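Local coordinates for protein cell-binding factor 2 (Campylobacter jejuni, PDB 3RFW) that probably catalyses cis-trans isomerisation of peptidyl-proline bonds and belongs to the SurA-like chaperones, pairing a parvulin-type isomerase domain with a helical chaperone region, at residues V6-F20 and A39-L51. Numbering follows the deposited sequence.
Sequences VNGKSISDTEVSEFF and ALIQQYIMQDLIL
In the helical N-terminal part of this SurA-like chaperone, about 40 Å between the centres of contact and chain, Tyr44 of helix 34-56 enters as a knob into the hole formed by Glu15, Val16, Phe19 and Phe20 of helix 13-24; the segment axes cross at 88°. With its CG anti to the backbone N (chi1 177°), the Tyr44 ring lies along the side of that helix, one face over Val16 CA, and its OH donates to the anti lone pair of Glu15 OE2 at 2.7 Å. The other oxygen, Glu15 OE1, accepts from Ser12 N at 2.8 Å, while Glu15 N donates to Ser12 OG: a capping box. The Tyr44 ring turns its edge to the Phe19 face, offset, with planes at 71°. Phe20 is sandwiched, Phe19 CD2 over one face and Leu40 CD2 over the opposite one. Towards the hairpin, Ile11 CG2 packs on Tyr44 CD1 at 3.9 Å, and Val6 CG1 meets Leu49 CD2 at 3.8 Å. Val6 also pairs antiparallel with a strand of the second subunit. One carboxylate thus serves helix cap and tertiary contact, each oxygen with its own donor, which holds its rotation and would tend to favour the ionised form, although Asp48's nearby carboxylate would oppose this.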
loop_
_atom_site.group_PDB
_atom_site.type_symbol
_atom_site.label_atom_id
_atom_site.label_comp_id
_atom_site.label_asym_id
_atom_site.label_seq_id
_atom_site.Cartn_x
_atom_site.Cartn_y
_atom_site.Cartn_z
ATOM N N VAL A 6 -41.588 3.177 15.463
ATOM C CA VAL A 6 -41.097 4.537 15.447
ATOM C C VAL A 6 -42.257 5.410 15.072
ATOM O O VAL A 6 -42.802 5.267 13.977
ATOM C CB VAL A 6 -40.020 4.737 14.374
ATOM C CG1 VAL A 6 -39.526 6.207 14.400
ATOM C CG2 VAL A 6 -38.833 3.799 14.617
ATOM N N ASN A 7 -42.641 6.306 15.985
ATOM C CA ASN A 7 -43.884 7.070 15.893
ATOM C C ASN A 7 -45.096 6.215 15.529
ATOM O O ASN A 7 -45.962 6.650 14.789
ATOM C CB ASN A 7 -43.735 8.239 14.926
ATOM C CG ASN A 7 -42.691 9.249 15.378
ATOM O OD1 ASN A 7 -42.019 9.901 14.561
ATOM N ND2 ASN A 7 -42.596 9.435 16.672
ATOM N N GLY A 8 -45.159 4.996 16.050
ATOM C CA GLY A 8 -46.259 4.080 15.705
ATOM C C GLY A 8 -45.979 3.040 14.619
ATOM O O GLY A 8 -46.623 1.987 14.582
ATOM N N LYS A 9 -45.003 3.314 13.750
ATOM C CA LYS A 9 -44.745 2.455 12.611
ATOM C C LYS A 9 -43.735 1.370 12.951
ATOM O O LYS A 9 -42.620 1.647 13.437
ATOM C CB LYS A 9 -44.259 3.283 11.417
ATOM C CG LYS A 9 -43.685 2.418 10.287
ATOM C CD LYS A 9 -43.154 3.241 9.092
ATOM C CE LYS A 9 -41.611 3.376 9.128
ATOM N NZ LYS A 9 -40.992 2.051 9.350
ATOM N N SER A 10 -44.064 0.166 12.525
ATOM C CA SER A 10 -43.287 -1.022 12.768
ATOM C C SER A 10 -41.987 -1.070 11.961
ATOM O O SER A 10 -41.945 -0.685 10.797
ATOM C CB SER A 10 -44.137 -2.248 12.415
ATOM O OG SER A 10 -45.003 -2.552 13.494
ATOM N N ILE A 11 -40.920 -1.517 12.614
ATOM C CA ILE A 11 -39.672 -1.825 11.953
ATOM C C ILE A 11 -39.524 -3.342 12.081
ATOM O O ILE A 11 -39.511 -3.875 13.192
ATOM C CB ILE A 11 -38.478 -1.100 12.661
ATOM C CG1 ILE A 11 -38.713 0.417 12.750
ATOM C CG2 ILE A 11 -37.123 -1.443 12.035
ATOM C CD1 ILE A 11 -38.525 1.194 11.435
ATOM N N SER A 12 -39.448 -4.033 10.941
ATOM C CA SER A 12 -39.179 -5.475 10.930
ATOM C C SER A 12 -37.705 -5.807 11.118
ATOM O O SER A 12 -36.836 -4.990 10.818
ATOM C CB SER A 12 -39.654 -6.102 9.618
ATOM O OG SER A 12 -39.084 -5.459 8.486
ATOM N N ASP A 13 -37.437 -7.047 11.521
ATOM C CA ASP A 13 -36.097 -7.595 11.484
ATOM C C ASP A 13 -35.597 -7.791 10.056
ATOM O O ASP A 13 -34.413 -7.569 9.766
ATOM C CB ASP A 13 -36.019 -8.907 12.269
ATOM C CG ASP A 13 -36.982 -9.965 11.745
ATOM O OD1 ASP A 13 -37.752 -9.705 10.790
ATOM O OD2 ASP A 13 -36.970 -11.067 12.310
ATOM N N THR A 14 -36.529 -8.097 9.163
ATOM C CA THR A 14 -36.307 -8.191 7.729
ATOM C C THR A 14 -35.606 -6.974 7.117
ATOM O O THR A 14 -34.675 -7.120 6.304
ATOM C CB THR A 14 -37.669 -8.344 6.990
ATOM O OG1 THR A 14 -38.512 -9.270 7.696
ATOM C CG2 THR A 14 -37.454 -8.845 5.569
ATOM N N GLU A 15 -36.149 -5.787 7.366
ATOM C CA GLU A 15 -35.584 -4.598 6.755
ATOM C C GLU A 15 -34.250 -4.203 7.399
ATOM O O GLU A 15 -33.405 -3.636 6.730
ATOM C CB GLU A 15 -36.576 -3.430 6.759
ATOM C CG GLU A 15 -36.851 -2.829 8.155
ATOM C CD GLU A 15 -38.088 -1.933 8.165
ATOM O OE1 GLU A 15 -39.129 -2.405 8.651
ATOM O OE2 GLU A 15 -38.026 -0.773 7.679
ATOM N N VAL A 16 -34.096 -4.452 8.702
ATOM C CA VAL A 16 -32.832 -4.207 9.366
ATOM C C VAL A 16 -31.758 -5.139 8.793
ATOM O O VAL A 16 -30.664 -4.706 8.432
ATOM C CB VAL A 16 -32.947 -4.447 10.860
ATOM C CG1 VAL A 16 -31.563 -4.309 11.501
ATOM C CG2 VAL A 16 -33.974 -3.416 11.501
ATOM N N SER A 17 -32.081 -6.428 8.805
ATOM C CA SER A 17 -31.287 -7.475 8.210
ATOM C C SER A 17 -30.867 -7.194 6.759
ATOM O O SER A 17 -29.681 -7.249 6.450
ATOM C CB SER A 17 -32.038 -8.800 8.316
ATOM O OG SER A 17 -31.308 -9.851 7.707
ATOM N N GLU A 18 -31.806 -6.777 5.907
ATOM C CA GLU A 18 -31.467 -6.444 4.529
ATOM C C GLU A 18 -30.578 -5.225 4.428
ATOM O O GLU A 18 -29.688 -5.161 3.557
ATOM C CB GLU A 18 -32.719 -6.267 3.660
ATOM C CG GLU A 18 -33.623 -7.498 3.667
ATOM C CD GLU A 18 -34.442 -7.671 2.382
ATOM O OE1 GLU A 18 -33.889 -8.267 1.422
ATOM O OE2 GLU A 18 -35.661 -7.317 2.380
ATOM N N PHE A 19 -30.814 -4.239 5.295
ATOM C CA PHE A 19 -29.957 -3.048 5.280
ATOM C C PHE A 19 -28.497 -3.423 5.610
ATOM O O PHE A 19 -27.586 -2.843 5.051
ATOM C CB PHE A 19 -30.471 -1.973 6.248
ATOM C CG PHE A 19 -29.668 -0.701 6.232
ATOM C CD1 PHE A 19 -29.804 0.216 5.189
ATOM C CD2 PHE A 19 -28.787 -0.406 7.274
ATOM C CE1 PHE A 19 -29.028 1.365 5.137
ATOM C CE2 PHE A 19 -28.098 0.798 7.296
ATOM C CZ PHE A 19 -28.186 1.685 6.207
ATOM N N PHE A 20 -28.284 -4.350 6.548
ATOM C CA PHE A 20 -26.920 -4.629 7.014
ATOM C C PHE A 20 -26.248 -5.841 6.343
ATOM O O PHE A 20 -25.073 -6.109 6.572
ATOM C CB PHE A 20 -26.863 -4.776 8.540
ATOM C CG PHE A 20 -27.024 -3.488 9.270
ATOM C CD1 PHE A 20 -26.036 -2.519 9.215
ATOM C CD2 PHE A 20 -28.188 -3.220 9.950
ATOM C CE1 PHE A 20 -26.205 -1.313 9.865
ATOM C CE2 PHE A 20 -28.364 -2.022 10.600
ATOM C CZ PHE A 20 -27.384 -1.043 10.529
ATOM N N ALA A 39 -27.845 -2.514 18.750
ATOM C CA ALA A 39 -27.098 -1.410 18.184
ATOM C C ALA A 39 -27.415 -1.207 16.691
ATOM O O ALA A 39 -27.438 -0.075 16.194
ATOM C CB ALA A 39 -25.638 -1.635 18.375
ATOM N N LEU A 40 -27.691 -2.300 15.990
ATOM C CA LEU A 40 -27.925 -2.228 14.551
ATOM C C LEU A 40 -29.325 -1.708 14.325
ATOM O O LEU A 40 -29.527 -0.856 13.474
ATOM C CB LEU A 40 -27.744 -3.597 13.875
ATOM C CG LEU A 40 -26.281 -4.078 13.836
ATOM C CD1 LEU A 40 -26.232 -5.422 13.170
ATOM C CD2 LEU A 40 -25.363 -3.113 13.088
ATOM N N ILE A 41 -30.260 -2.138 15.161
ATOM C CA ILE A 41 -31.601 -1.568 15.136
ATOM C C ILE A 41 -31.632 -0.047 15.374
ATOM O O ILE A 41 -32.257 0.684 14.605
ATOM C CB ILE A 41 -32.560 -2.303 16.064
ATOM C CG1 ILE A 41 -32.588 -3.792 15.711
ATOM C CG2 ILE A 41 -33.971 -1.711 15.910
ATOM C CD1 ILE A 41 -33.341 -4.651 16.714
ATOM N N GLN A 42 -30.865 0.428 16.355
ATOM C CA GLN A 42 -30.731 1.873 16.630
ATOM C C GLN A 42 -30.188 2.602 15.419
ATOM O O GLN A 42 -30.675 3.652 15.054
ATOM C CB GLN A 42 -29.736 2.144 17.779
ATOM C CG GLN A 42 -30.253 1.860 19.182
ATOM C CD GLN A 42 -29.356 2.488 20.254
ATOM O OE1 GLN A 42 -28.954 1.827 21.219
ATOM N NE2 GLN A 42 -28.984 3.757 20.044
ATOM N N GLN A 43 -29.052 2.128 14.934
ATOM C CA GLN A 43 -28.446 2.697 13.748
ATOM C C GLN A 43 -29.443 2.790 12.563
ATOM O O GLN A 43 -29.564 3.837 11.916
ATOM C CB GLN A 43 -27.226 1.875 13.373
ATOM C CG GLN A 43 -26.417 2.502 12.264
ATOM C CD GLN A 43 -24.999 1.939 12.179
ATOM O OE1 GLN A 43 -24.530 1.211 13.081
ATOM N NE2 GLN A 43 -24.303 2.284 11.098
ATOM N N TYR A 44 -30.241 1.744 12.378
ATOM C CA TYR A 44 -31.179 1.673 11.258
ATOM C C TYR A 44 -32.325 2.657 11.433
ATOM O O TYR A 44 -32.681 3.399 10.492
ATOM C CB TYR A 44 -31.726 0.242 11.093
ATOM C CG TYR A 44 -32.772 0.129 9.986
ATOM C CD1 TYR A 44 -34.126 0.331 10.258
ATOM C CD2 TYR A 44 -32.388 -0.022 8.652
ATOM C CE1 TYR A 44 -35.073 0.395 9.243
ATOM C CE2 TYR A 44 -33.345 -0.015 7.619
ATOM C CZ TYR A 44 -34.680 0.178 7.920
ATOM O OH TYR A 44 -35.628 0.147 6.907
ATOM N N ILE A 45 -32.801 2.773 12.676
ATOM C CA ILE A 45 -33.842 3.765 13.033
ATOM C C ILE A 45 -33.342 5.193 12.802
ATOM O O ILE A 45 -34.044 6.070 12.291
ATOM C CB ILE A 45 -34.280 3.550 14.538
ATOM C CG1 ILE A 45 -35.122 2.262 14.634
ATOM C CG2 ILE A 45 -35.034 4.769 15.038
ATOM C CD1 ILE A 45 -35.299 1.692 16.032
ATOM N N MET A 46 -32.082 5.420 13.117
ATOM C CA MET A 46 -31.476 6.735 12.900
ATOM C C MET A 46 -31.405 7.050 11.405
ATOM O O MET A 46 -31.774 8.161 10.974
ATOM C CB MET A 46 -30.084 6.793 13.555
ATOM C CG MET A 46 -29.203 7.978 13.110
ATOM S SD MET A 46 -29.816 9.455 13.939
ATOM C CE MET A 46 -29.319 9.005 15.614
ATOM N N GLN A 47 -30.940 6.081 10.617
ATOM C CA GLN A 47 -31.015 6.150 9.133
ATOM C C GLN A 47 -32.453 6.411 8.666
ATOM O O GLN A 47 -32.703 7.326 7.941
ATOM C CB GLN A 47 -30.442 4.845 8.507
ATOM C CG GLN A 47 -30.489 4.738 6.954
ATOM C CD GLN A 47 -31.758 4.039 6.407
ATOM O OE1 GLN A 47 -32.580 3.480 7.154
ATOM N NE2 GLN A 47 -31.892 4.038 5.093
ATOM N N ASP A 48 -33.415 5.769 9.294
ATOM C CA ASP A 48 -34.799 5.956 8.880
ATOM C C ASP A 48 -35.335 7.347 9.137
ATOM O O ASP A 48 -36.057 7.939 8.316
ATOM C CB ASP A 48 -35.678 4.918 9.526
ATOM C CG ASP A 48 -37.081 4.917 8.951
ATOM O OD1 ASP A 48 -37.264 4.393 7.834
ATOM O OD2 ASP A 48 -37.996 5.464 9.612
ATOM N N LEU A 49 -34.849 7.938 10.218
ATOM C CA LEU A 49 -35.338 9.231 10.643
ATOM C C LEU A 49 -34.639 10.286 9.840
ATOM O O LEU A 49 -35.193 11.330 9.610
ATOM C CB LEU A 49 -35.083 9.455 12.155
ATOM C CG LEU A 49 -36.009 8.613 13.060
ATOM C CD1 LEU A 49 -35.562 8.620 14.550
ATOM C CD2 LEU A 49 -37.463 9.081 12.946
ATOM N N ILE A 50 -33.406 10.033 9.432
ATOM C CA ILE A 50 -32.727 10.999 8.575
ATOM C C ILE A 50 -33.454 11.029 7.198
ATOM O O ILE A 50 -33.670 12.088 6.616
ATOM C CB ILE A 50 -31.271 10.625 8.382
ATOM C CG1 ILE A 50 -30.458 10.972 9.633
ATOM C CG2 ILE A 50 -30.740 11.311 7.132
ATOM C CD1 ILE A 50 -29.159 10.240 9.767
ATOM N N LEU A 51 -33.892 9.868 6.725
ATOM C CA LEU A 51 -34.679 9.803 5.456
ATOM C C LEU A 51 -35.976 10.615 5.552
ATOM O O LEU A 51 -36.281 11.405 4.673
ATOM C CB LEU A 51 -35.028 8.339 5.106
ATOM C CG LEU A 51 -33.903 7.430 4.570
ATOM C CD1 LEU A 51 -34.389 5.993 4.438
ATOM C CD2 LEU A 51 -33.294 7.914 3.213
#